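Local coordinates for hemolysin activator protein CdiB (Acinetobacter baumannii ACICU, PDB 6WIL), which probably secretes a contact-dependent growth inhibition toxin across the outer membrane, as an Omp85-superfamily transporter of two-partner secretion, at residues 5-14 with 288-296; 305-316 with 337-348. All coordinates share one frame; numbering follows the deposited sequence.

Contact 1 of 2, residues 5-14 with 288-296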
loop_
_atom_site.group_PDB
_atom_site.type_symbol
_atom_site.label_atom_id
_atom_site.label_comp_id
_atom_site.label_asym_id
_atom_site.label_seq_id
_atom_site.Cartn_x
_atom_site.Cartn_y
_atom_site.Cartn_z
ATOM N N ASP A 5 -28.378 15.568 -12.018
ATOM C CA ASP A 5 -27.068 16.160 -11.767
ATOM C C ASP A 5 -26.320 16.111 -13.093
ATOM O O ASP A 5 -25.751 15.081 -13.464
ATOM C CB ASP A 5 -26.311 15.434 -10.658
ATOM C CG ASP A 5 -25.179 16.274 -10.081
ATOM O OD1 ASP A 5 -25.120 17.486 -10.386
ATOM O OD2 ASP A 5 -24.346 15.728 -9.326
ATOM N N VAL A 6 -26.348 17.231 -13.819
ATOM C CA VAL A 6 -25.664 17.343 -15.096
ATOM C C VAL A 6 -24.155 17.220 -14.956
ATOM O O VAL A 6 -23.450 17.142 -15.966
ATOM C CB VAL A 6 -26.030 18.683 -15.771
ATOM C CG1 VAL A 6 -27.532 18.922 -15.702
ATOM C CG2 VAL A 6 -25.272 19.822 -15.116
ATOM N N SER A 7 -23.646 17.199 -13.724
ATOM C CA SER A 7 -22.217 17.169 -13.452
ATOM C C SER A 7 -21.695 15.785 -13.089
ATOM O O SER A 7 -20.475 15.618 -12.979
ATOM C CB SER A 7 -21.886 18.143 -12.315
ATOM O OG SER A 7 -22.542 17.762 -11.116
ATOM N N LEU A 8 -22.581 14.796 -12.902
ATOM C CA LEU A 8 -22.216 13.437 -12.502
ATOM C C LEU A 8 -21.029 12.886 -13.294
ATOM O O LEU A 8 -20.162 12.231 -12.702
ATOM C CB LEU A 8 -23.418 12.495 -12.635
ATOM C CG LEU A 8 -23.215 11.051 -12.160
ATOM C CD1 LEU A 8 -23.427 10.920 -10.656
ATOM C CD2 LEU A 8 -24.118 10.092 -12.924
ATOM N N PRO A 9 -20.940 13.109 -14.614
ATOM C CA PRO A 9 -19.719 12.680 -15.324
ATOM C C PRO A 9 -18.443 13.301 -14.775
ATOM O O PRO A 9 -17.462 12.585 -14.539
ATOM C CB PRO A 9 -19.995 13.111 -16.770
ATOM C CG PRO A 9 -21.463 13.059 -16.891
ATOM C CD PRO A 9 -21.988 13.530 -15.567
ATOM N N SER A 10 -18.429 14.620 -14.562
ATOM C CA SER A 10 -17.216 15.279 -14.082
ATOM C C SER A 10 -16.847 14.841 -12.669
ATOM O O SER A 10 -15.659 14.791 -12.332
ATOM C CB SER A 10 -17.381 16.799 -14.137
ATOM O OG SER A 10 -16.952 17.322 -15.383
ATOM N N GLN A 11 -17.838 14.525 -11.832
ATOM C CA GLN A 11 -17.551 14.106 -10.464
ATOM C C GLN A 11 -17.052 12.667 -10.396
ATOM O O GLN A 11 -16.238 12.342 -9.525
ATOM C CB GLN A 11 -18.794 14.274 -9.584
ATOM C CG GLN A 11 -18.719 15.434 -8.589
ATOM C CD GLN A 11 -17.864 15.121 -7.366
ATOM O OE1 GLN A 11 -17.152 14.118 -7.326
ATOM N NE2 GLN A 11 -17.939 15.983 -6.357
ATOM N N VAL A 12 -17.528 11.798 -11.291
ATOM C CA VAL A 12 -17.006 10.435 -11.358
ATOM C C VAL A 12 -15.534 10.453 -11.748
ATOM O O VAL A 12 -14.696 9.787 -11.127
ATOM C CB VAL A 12 -17.840 9.590 -12.339
ATOM C CG1 VAL A 12 -17.058 8.364 -12.790
ATOM C CG2 VAL A 12 -19.153 9.174 -11.696
ATOM N N LEU A 13 -15.199 11.222 -12.788
ATOM C CA LEU A 13 -13.811 11.324 -13.226
ATOM C C LEU A 13 -12.930 11.936 -12.146
ATOM O O LEU A 13 -11.753 11.578 -12.028
ATOM C CB LEU A 13 -13.731 12.147 -14.512
ATOM C CG LEU A 13 -12.366 12.213 -15.199
ATOM C CD1 LEU A 13 -12.121 10.975 -16.056
ATOM C CD2 LEU A 13 -12.236 13.487 -16.021
ATOM N N GLN A 14 -13.480 12.856 -11.350
ATOM C CA GLN A 14 -12.721 13.432 -10.245
ATOM C C GLN A 14 -12.447 12.394 -9.162
ATOM O O GLN A 14 -11.339 12.337 -8.617
ATOM C CB GLN A 14 -13.471 14.636 -9.670
ATOM C CG GLN A 14 -13.042 15.060 -8.271
ATOM C CD GLN A 14 -11.690 15.754 -8.238
ATOM O OE1 GLN A 14 -11.076 16.005 -9.277
ATOM N NE2 GLN A 14 -11.222 16.074 -7.036
ATOM N N TYR A 288 -8.112 16.279 2.660
ATOM C CA TYR A 288 -9.214 17.180 2.364
ATOM C C TYR A 288 -9.185 17.469 0.874
ATOM O O TYR A 288 -8.116 17.725 0.313
ATOM C CB TYR A 288 -9.103 18.471 3.185
ATOM C CG TYR A 288 -10.020 19.597 2.749
ATOM C CD1 TYR A 288 -11.317 19.697 3.235
ATOM C CD2 TYR A 288 -9.575 20.576 1.868
ATOM C CE1 TYR A 288 -12.149 20.736 2.845
ATOM C CE2 TYR A 288 -10.395 21.612 1.473
ATOM C CZ TYR A 288 -11.682 21.687 1.964
ATOM O OH TYR A 288 -12.501 22.720 1.570
ATOM N N ASN A 289 -10.351 17.410 0.238
ATOM C CA ASN A 289 -10.470 17.684 -1.185
ATOM C C ASN A 289 -11.575 18.704 -1.408
ATOM O O ASN A 289 -12.671 18.569 -0.857
ATOM C CB ASN A 289 -10.761 16.405 -1.977
ATOM C CG ASN A 289 -10.942 16.672 -3.457
ATOM O OD1 ASN A 289 -12.007 16.424 -4.021
ATOM N ND2 ASN A 289 -9.901 17.202 -4.092
ATOM N N ASP A 290 -11.280 19.721 -2.212
ATOM C CA ASP A 290 -12.249 20.726 -2.623
ATOM C C ASP A 290 -12.350 20.684 -4.139
ATOM O O ASP A 290 -11.334 20.799 -4.834
ATOM C CB ASP A 290 -11.836 22.121 -2.138
ATOM C CG ASP A 290 -12.998 23.105 -2.107
ATOM O OD1 ASP A 290 -13.744 23.195 -3.107
ATOM O OD2 ASP A 290 -13.167 23.789 -1.076
ATOM N N TYR A 291 -13.564 20.502 -4.648
ATOM C CA TYR A 291 -13.789 20.338 -6.078
ATOM C C TYR A 291 -14.833 21.338 -6.551
ATOM O O TYR A 291 -15.893 21.476 -5.932
ATOM C CB TYR A 291 -14.234 18.909 -6.398
ATOM C CG TYR A 291 -14.558 18.684 -7.855
ATOM C CD1 TYR A 291 -13.552 18.636 -8.809
ATOM C CD2 TYR A 291 -15.869 18.512 -8.274
ATOM C CE1 TYR A 291 -13.844 18.431 -10.143
ATOM C CE2 TYR A 291 -16.171 18.305 -9.604
ATOM C CZ TYR A 291 -15.157 18.265 -10.535
ATOM O OH TYR A 291 -15.457 18.059 -11.862
ATOM N N GLN A 292 -14.533 22.031 -7.646
ATOM C CA GLN A 292 -15.440 23.007 -8.231
ATOM C C GLN A 292 -15.514 22.797 -9.735
ATOM O O GLN A 292 -14.552 22.347 -10.363
ATOM C CB GLN A 292 -15.002 24.444 -7.928
ATOM C CG GLN A 292 -15.432 24.935 -6.559
ATOM C CD GLN A 292 -14.334 25.688 -5.835
ATOM O OE1 GLN A 292 -13.162 25.606 -6.204
ATOM N NE2 GLN A 292 -14.707 26.419 -4.790
ATOM N N TYR A 293 -16.673 23.116 -10.304
ATOM C CA TYR A 293 -16.869 22.975 -11.739
ATOM C C TYR A 293 -17.763 24.095 -12.248
ATOM O O TYR A 293 -18.500 24.728 -11.488
ATOM C CB TYR A 293 -17.476 21.611 -12.092
ATOM C CG TYR A 293 -18.904 21.454 -11.626
ATOM C CD1 TYR A 293 -19.189 20.974 -10.354
ATOM C CD2 TYR A 293 -19.968 21.795 -12.454
ATOM C CE1 TYR A 293 -20.493 20.835 -9.920
ATOM C CE2 TYR A 293 -21.274 21.660 -12.029
ATOM C CZ TYR A 293 -21.530 21.180 -10.762
ATOM O OH TYR A 293 -22.829 21.040 -10.332
ATOM N N ARG A 294 -17.676 24.336 -13.556
ATOM C CA ARG A 294 -18.611 25.175 -14.291
ATOM C C ARG A 294 -18.897 24.496 -15.621
ATOM O O ARG A 294 -17.974 24.019 -16.287
ATOM C CB ARG A 294 -18.067 26.591 -14.530
ATOM C CG ARG A 294 -17.894 27.429 -13.274
ATOM C CD ARG A 294 -17.289 28.792 -13.597
ATOM N NE ARG A 294 -17.003 29.572 -12.394
ATOM C CZ ARG A 294 -16.401 30.759 -12.395
ATOM N NH1 ARG A 294 -16.015 31.308 -13.540
ATOM N NH2 ARG A 294 -16.180 31.396 -11.251
ATOM N N GLN A 295 -20.169 24.445 -16.003
ATOM C CA GLN A 295 -20.571 23.703 -17.189
ATOM C C GLN A 295 -21.616 24.479 -17.977
ATOM O O GLN A 295 -22.554 25.040 -17.403
ATOM C CB GLN A 295 -21.116 22.325 -16.808
ATOM C CG GLN A 295 -21.412 21.433 -17.989
ATOM C CD GLN A 295 -21.925 20.081 -17.560
ATOM O OE1 GLN A 295 -22.951 19.611 -18.050
ATOM N NE2 GLN A 295 -21.214 19.444 -16.638
ATOM N N GLY A 296 -21.454 24.489 -19.297
ATOM C CA GLY A 296 -22.304 25.229 -20.202
ATOM C C GLY A 296 -21.491 26.118 -21.115
ATOM O O GLY A 296 -20.263 26.164 -21.059
#

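Contact 2 of 2, residues 305-316 with 337-348. With SO4 (sulfate ion), chain C.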
loop_
_atom_site.group_PDB
_atom_site.type_symbol
_atom_site.label_atom_id
_atom_site.label_comp_id
_atom_site.label_asym_id
_atom_site.label_seq_id
_atom_site.Cartn_x
_atom_site.Cartn_y
_atom_site.Cartn_z
ATOM N N PRO A 305 -27.672 32.608 -21.352
ATOM C CA PRO A 305 -26.558 31.811 -20.815
ATOM C C PRO A 305 -27.039 30.836 -19.750
ATOM O O PRO A 305 -27.675 31.229 -18.770
ATOM C CB PRO A 305 -25.613 32.865 -20.219
ATOM C CG PRO A 305 -26.130 34.196 -20.697
ATOM C CD PRO A 305 -27.596 34.011 -20.922
ATOM N N VAL A 306 -26.717 29.560 -19.940
ATOM C CA VAL A 306 -27.132 28.490 -19.037
ATOM C C VAL A 306 -25.864 27.832 -18.508
ATOM O O VAL A 306 -25.229 27.032 -19.205
ATOM C CB VAL A 306 -28.046 27.474 -19.727
ATOM C CG1 VAL A 306 -28.333 26.303 -18.800
ATOM C CG2 VAL A 306 -29.336 28.145 -20.160
ATOM N N ILE A 307 -25.494 28.159 -17.272
ATOM C CA ILE A 307 -24.275 27.654 -16.650
ATOM C C ILE A 307 -24.660 26.839 -15.424
ATOM O O ILE A 307 -25.310 27.356 -14.506
ATOM C CB ILE A 307 -23.316 28.790 -16.262
ATOM C CG1 ILE A 307 -23.020 29.681 -17.471
ATOM C CG2 ILE A 307 -22.034 28.219 -15.673
ATOM C CD1 ILE A 307 -22.454 28.933 -18.657
ATOM N N TYR A 308 -24.261 25.572 -15.410
ATOM C CA TYR A 308 -24.366 24.728 -14.227
ATOM C C TYR A 308 -23.021 24.711 -13.515
ATOM O O TYR A 308 -21.994 24.397 -14.127
ATOM C CB TYR A 308 -24.776 23.303 -14.597
ATOM C CG TYR A 308 -26.166 23.173 -15.169
ATOM C CD1 TYR A 308 -27.263 22.981 -14.340
ATOM C CD2 TYR A 308 -26.380 23.218 -16.540
ATOM C CE1 TYR A 308 -28.538 22.851 -14.859
ATOM C CE2 TYR A 308 -27.651 23.091 -17.069
ATOM C CZ TYR A 308 -28.726 22.907 -16.225
ATOM O OH TYR A 308 -29.991 22.781 -16.749
ATOM N N HIS A 309 -23.027 25.049 -12.228
ATOM C CA HIS A 309 -21.808 25.089 -11.435
ATOM C C HIS A 309 -22.110 24.625 -10.019
ATOM O O HIS A 309 -23.234 24.762 -9.533
ATOM C CB HIS A 309 -21.190 26.496 -11.416
ATOM C CG HIS A 309 -22.102 27.556 -10.876
ATOM N ND1 HIS A 309 -21.847 28.229 -9.701
ATOM C CD2 HIS A 309 -23.262 28.065 -11.357
ATOM C CE1 HIS A 309 -22.810 29.106 -9.480
ATOM N NE2 HIS A 309 -23.682 29.026 -10.469
ATOM N N GLY A 310 -21.094 24.074 -9.361
ATOM C CA GLY A 310 -21.265 23.595 -8.001
ATOM C C GLY A 310 -19.932 23.251 -7.373
ATOM O O GLY A 310 -18.904 23.155 -8.048
ATOM N N ASN A 311 -19.972 23.062 -6.059
ATOM C CA ASN A 311 -18.787 22.778 -5.269
ATOM C C ASN A 311 -18.986 21.494 -4.474
ATOM O O ASN A 311 -20.113 21.049 -4.240
ATOM C CB ASN A 311 -18.466 23.945 -4.325
ATOM C CG ASN A 311 -19.670 24.386 -3.519
ATOM O OD1 ASN A 311 -20.409 25.281 -3.930
ATOM N ND2 ASN A 311 -19.879 23.756 -2.367
ATOM N N SER A 312 -17.869 20.899 -4.060
ATOM C CA SER A 312 -17.898 19.661 -3.293
ATOM C C SER A 312 -16.673 19.613 -2.392
ATOM O O SER A 312 -15.561 19.908 -2.839
ATOM C CB SER A 312 -17.930 18.440 -4.217
ATOM O OG SER A 312 -18.525 17.327 -3.577
ATOM N N GLN A 313 -16.883 19.257 -1.127
ATOM C CA GLN A 313 -15.807 19.144 -0.154
ATOM C C GLN A 313 -15.838 17.754 0.464
ATOM O O GLN A 313 -16.906 17.161 0.637
ATOM C CB GLN A 313 -15.916 20.208 0.956
ATOM C CG GLN A 313 -15.933 21.648 0.465
ATOM C CD GLN A 313 -17.288 22.070 -0.080
ATOM O OE1 GLN A 313 -17.450 22.268 -1.283
ATOM N NE2 GLN A 313 -18.268 22.213 0.806
ATOM N N GLN A 314 -14.658 17.239 0.801
ATOM C CA GLN A 314 -14.547 15.925 1.423
ATOM C C GLN A 314 -13.390 15.930 2.408
ATOM O O GLN A 314 -12.272 16.311 2.052
ATOM C CB GLN A 314 -14.345 14.829 0.372
ATOM C CG GLN A 314 -14.474 13.414 0.911
ATOM C CD GLN A 314 -14.590 12.384 -0.198
ATOM O OE1 GLN A 314 -14.628 12.734 -1.380
ATOM N NE2 GLN A 314 -14.645 11.109 0.174
ATOM N N ALA A 315 -13.664 15.512 3.641
ATOM C CA ALA A 315 -12.663 15.433 4.695
ATOM C C ALA A 315 -12.559 13.996 5.185
ATOM O O ALA A 315 -13.578 13.327 5.385
ATOM C CB ALA A 315 -13.013 16.363 5.863
ATOM N N ASN A 316 -11.326 13.522 5.376
ATOM C CA ASN A 316 -11.082 12.138 5.763
ATOM C C ASN A 316 -10.058 12.062 6.882
ATOM O O ASN A 316 -9.067 12.796 6.880
ATOM C CB ASN A 316 -10.585 11.294 4.583
ATOM C CG ASN A 316 -11.694 10.915 3.628
ATOM O OD1 ASN A 316 -12.593 11.708 3.351
ATOM N ND2 ASN A 316 -11.642 9.688 3.121
ATOM N N LEU A 337 -12.674 7.656 8.607
ATOM C CA LEU A 337 -13.835 8.499 8.853
ATOM C C LEU A 337 -13.898 9.542 7.749
ATOM O O LEU A 337 -12.886 10.179 7.444
ATOM C CB LEU A 337 -13.758 9.181 10.221
ATOM C CG LEU A 337 -13.901 8.289 11.452
ATOM C CD1 LEU A 337 -14.077 9.142 12.693
ATOM C CD2 LEU A 337 -15.076 7.342 11.280
ATOM N N TYR A 338 -15.075 9.711 7.146
ATOM C CA TYR A 338 -15.223 10.638 6.033
ATOM C C TYR A 338 -16.501 11.450 6.184
ATOM O O TYR A 338 -17.495 10.980 6.743
ATOM C CB TYR A 338 -15.226 9.909 4.675
ATOM C CG TYR A 338 -16.459 9.074 4.396
ATOM C CD1 TYR A 338 -17.594 9.639 3.823
ATOM C CD2 TYR A 338 -16.480 7.715 4.682
ATOM C CE1 TYR A 338 -18.718 8.881 3.561
ATOM C CE2 TYR A 338 -17.600 6.946 4.422
ATOM C CZ TYR A 338 -18.716 7.535 3.863
ATOM O OH TYR A 338 -19.830 6.772 3.603
ATOM N N HIS A 339 -16.459 12.676 5.663
ATOM C CA HIS A 339 -17.624 13.547 5.559
ATOM C C HIS A 339 -17.603 14.217 4.193
ATOM O O HIS A 339 -16.569 14.748 3.779
ATOM C CB HIS A 339 -17.640 14.609 6.666
ATOM C CG HIS A 339 -18.692 15.658 6.477
ATOM N ND1 HIS A 339 -18.464 16.822 5.774
ATOM C CD2 HIS A 339 -19.981 15.716 6.892
ATOM C CE1 HIS A 339 -19.564 17.554 5.768
ATOM N NE2 HIS A 339 -20.499 16.905 6.439
ATOM N N LYS A 340 -18.738 14.185 3.499
ATOM C CA LYS A 340 -18.881 14.780 2.177
ATOM C C LYS A 340 -20.009 15.799 2.182
ATOM O O LYS A 340 -21.012 15.631 2.884
ATOM C CB LYS A 340 -19.172 13.725 1.107
ATOM C CG LYS A 340 -17.972 13.298 0.291
ATOM C CD LYS A 340 -18.376 12.917 -1.131
ATOM C CE LYS A 340 -18.728 14.149 -1.962
ATOM N NZ LYS A 340 -19.090 13.801 -3.366
ATOM N N GLU A 341 -19.849 16.844 1.379
ATOM C CA GLU A 341 -20.871 17.862 1.215
ATOM C C GLU A 341 -20.820 18.372 -0.215
ATOM O O GLU A 341 -19.739 18.627 -0.752
ATOM C CB GLU A 341 -20.682 19.011 2.207
ATOM C CG GLU A 341 -21.835 19.990 2.238
ATOM C CD GLU A 341 -21.974 20.669 3.586
ATOM O OE1 GLU A 341 -21.490 20.100 4.590
ATOM O OE2 GLU A 341 -22.564 21.769 3.640
ATOM N N SER A 342 -21.991 18.504 -0.831
ATOM C CA SER A 342 -22.077 18.852 -2.241
ATOM C C SER A 342 -23.319 19.694 -2.479
ATOM O O SER A 342 -24.386 19.406 -1.931
ATOM C CB SER A 342 -22.117 17.597 -3.119
ATOM O OG SER A 342 -22.431 17.922 -4.461
ATOM N N GLN A 343 -23.173 20.731 -3.302
ATOM C CA GLN A 343 -24.299 21.561 -3.702
ATOM C C GLN A 343 -24.130 21.968 -5.159
ATOM O O GLN A 343 -23.008 22.125 -5.648
ATOM C CB GLN A 343 -24.437 22.798 -2.809
ATOM C CG GLN A 343 -23.212 23.678 -2.758
ATOM C CD GLN A 343 -23.336 24.756 -1.704
ATOM O OE1 GLN A 343 -24.277 24.754 -0.909
ATOM N NE2 GLN A 343 -22.386 25.686 -1.689
ATOM N N SER A 344 -25.256 22.126 -5.851
ATOM C CA SER A 344 -25.275 22.453 -7.269
ATOM C C SER A 344 -26.054 23.742 -7.507
ATOM O O SER A 344 -26.923 24.124 -6.718
ATOM C CB SER A 344 -25.890 21.314 -8.091
ATOM O OG SER A 344 -25.249 20.081 -7.813
ATOM N N PHE A 345 -25.739 24.411 -8.615
ATOM C CA PHE A 345 -26.358 25.687 -8.948
ATOM C C PHE A 345 -26.721 25.721 -10.425
ATOM O O PHE A 345 -26.141 25.014 -11.253
ATOM C CB PHE A 345 -25.438 26.878 -8.637
ATOM C CG PHE A 345 -25.100 27.031 -7.183
ATOM C CD1 PHE A 345 -24.077 26.289 -6.613
ATOM C CD2 PHE A 345 -25.793 27.931 -6.391
ATOM C CE1 PHE A 345 -23.762 26.434 -5.276
ATOM C CE2 PHE A 345 -25.480 28.082 -5.055
ATOM C CZ PHE A 345 -24.462 27.333 -4.495
ATOM N N LEU A 346 -27.694 26.570 -10.745
ATOM C CA LEU A 346 -28.020 26.918 -12.124
ATOM C C LEU A 346 -28.103 28.436 -12.203
ATOM O O LEU A 346 -29.018 29.039 -11.634
ATOM C CB LEU A 346 -29.325 26.264 -12.577
ATOM C CG LEU A 346 -29.722 26.534 -14.029
ATOM C CD1 LEU A 346 -28.525 26.373 -14.956
ATOM C CD2 LEU A 346 -30.849 25.602 -14.453
ATOM N N ASN A 347 -27.140 29.044 -12.898
ATOM C CA ASN A 347 -27.033 30.499 -13.013
ATOM C C ASN A 347 -27.156 31.166 -11.645
ATOM O O ASN A 347 -27.947 32.090 -11.442
ATOM C CB ASN A 347 -28.072 31.056 -13.989
ATOM C CG ASN A 347 -27.828 30.614 -15.420
ATOM O OD1 ASN A 347 -26.802 30.008 -15.731
ATOM N ND2 ASN A 347 -28.768 30.930 -16.302
ATOM N N ASP A 348 -26.369 30.665 -10.692
ATOM C CA ASP A 348 -26.280 31.192 -9.334
ATOM C C ASP A 348 -27.561 30.986 -8.529
ATOM O O ASP A 348 -27.757 31.638 -7.498
ATOM C CB ASP A 348 -25.891 32.677 -9.337
ATOM C CG ASP A 348 -24.770 32.985 -10.318
ATOM O OD1 ASP A 348 -23.874 32.131 -10.492
ATOM O OD2 ASP A 348 -24.791 34.078 -10.923
HETATM S S SO4 C . -30.746 33.627 -14.902
HETATM O O1 SO4 C . -31.162 32.292 -15.322
HETATM O O2 SO4 C . -31.883 34.542 -14.984
HETATM O O3 SO4 C . -29.675 34.094 -15.779
HETATM O O4 SO4 C . -30.265 33.577 -13.524
#

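Contact 1 of 2, residues 5-14 with 288-296
Gln-14 lies over the ring of Tyr-291, sliding past it in the opposite direction, and the CG of Gln-14 sits over one ring face, 4.0 Å from the centroid. Its amide continues over the rim, above the CD1 edge, its plane inclined 23° to that of the ring, and beyond it NE2 of Gln-14 donates to OD1 of Asn-289 at 3.1 Å. NE2 meets this oxygen from well to the side of the C=O and tilted out of the carbonyl plane. With CG of Gln-14 anti to the backbone N (chi1 162°) and the chain bent at chi2, CG and the amide are laid over the Tyr-291 ring and NE2 is brought to Asn-289. At the other end of the ring, OH of Tyr-291 touches CB of Ser-10 at 3.2 Å.

Just before the helix, CB of Ser-7 rests on the face of Tyr-293, 3.8 Å from the ring centroid. Helix 8-14 runs inside the transmembrane barrel, roughly antiparallel to strand 288-295; such an N-terminal plug helix is a feature of the TpsB transporters. Ahead of the helix, the extended Gln-295 reaches up to the loop, where its NE2 gives a 3.3 Å hydrogen bond to O of Val-6, approaching from above the carbonyl plane.

Further out, Ser-7 is positioned by its OG, which donates to OD1 of Asp-5 at 2.7 Å, inside a type I turn from Asp-5 to Leu-8. The second carboxylate oxygen of Asp-5 forms a salt bridge with Arg-356. On the neighbouring strand 266-279, OG of Ser-270 bonds both the Gln-14 and the Asn-289 amides.

Contact 2 of 2, residues 305-316 with 337-348
ND2 of Asn-347 is held between a carbonyl and an anion: it donates to O of Pro-305 at 2.7 Å and to O1 of the sulfate, probably from the crystallisation liquor, at 2.9 Å. The first bond lies in the carbonyl plane of Pro-305, and the second is almost straight (176°). OD1 of the same amide accepts N of Ile-307 at 2.7 Å, so both ends of the Asn-347 side chain are tied to the opposite backbone, where the antiparallel hairpin of strands 308-326 and 329-346 opens out at one end of the beta-barrel wall. N of Asn-347 returns a bond to O of Ile-307, continuing the ladder past the last strand residue.

On the face carrying Tyr-308 and Leu-346, CD1 of Leu-346 stands over the centre of the Tyr-308 ring, 3.6 Å from the centroid, while the two side chains run alongside each other in the same direction. The other face carries His-309 and Phe-345. CB of Phe-345 covers one side of the imidazole, whereas the phenyl ring is slid so far along that the nearly parallel rings barely overlap. Standing between backbone N and carbonyl carbon (chi1 58°), the imidazole is turned toward the strand end, where N of Asp-348 donates to NE2 of His-309 at 3.2 Å, in the ring plane.

Gly-310 faces Ser-344 in a non-hydrogen-bonded pair, its CA 3.3 Å from O of Gln-343. Further along, CD of Gln-314 lies against CG of Lys-340 (3.5 Å), the two side chains crossing. Asn-311 bridges two glutamines: its ND2 gives a bond to OE1 of Gln-313, and its OD1 accepts NE2 of Gln-343 at 3.0 Å on a lone pair, with the Asn-311 and Gln-343 amide planes 77° apart.

Contacts 1 and 2 have centres about 8 Å apart and share the barrel wall: strand 282-295 of contact 1 and strand 308-326 of contact 2 are neighbours in the sheet. Backbone pairing joins them, with N of Gln-295 2.6 Å from O of Tyr-308, and N of Tyr-291 2.8 Å from O of Ser-312, both probable hydrogen bonds. The plug side of contact 1 also reaches over the hairpin of contact 2: Val-6 touches Tyr-308, Asp-5 touches Ser-344, and Gln-11 packs against both Ser-312 and Lys-340. The face with Tyr-308, Ser-312 and Ser-344 is therefore turned to the lumen, where the 5-14 segment spans three consecutive strands.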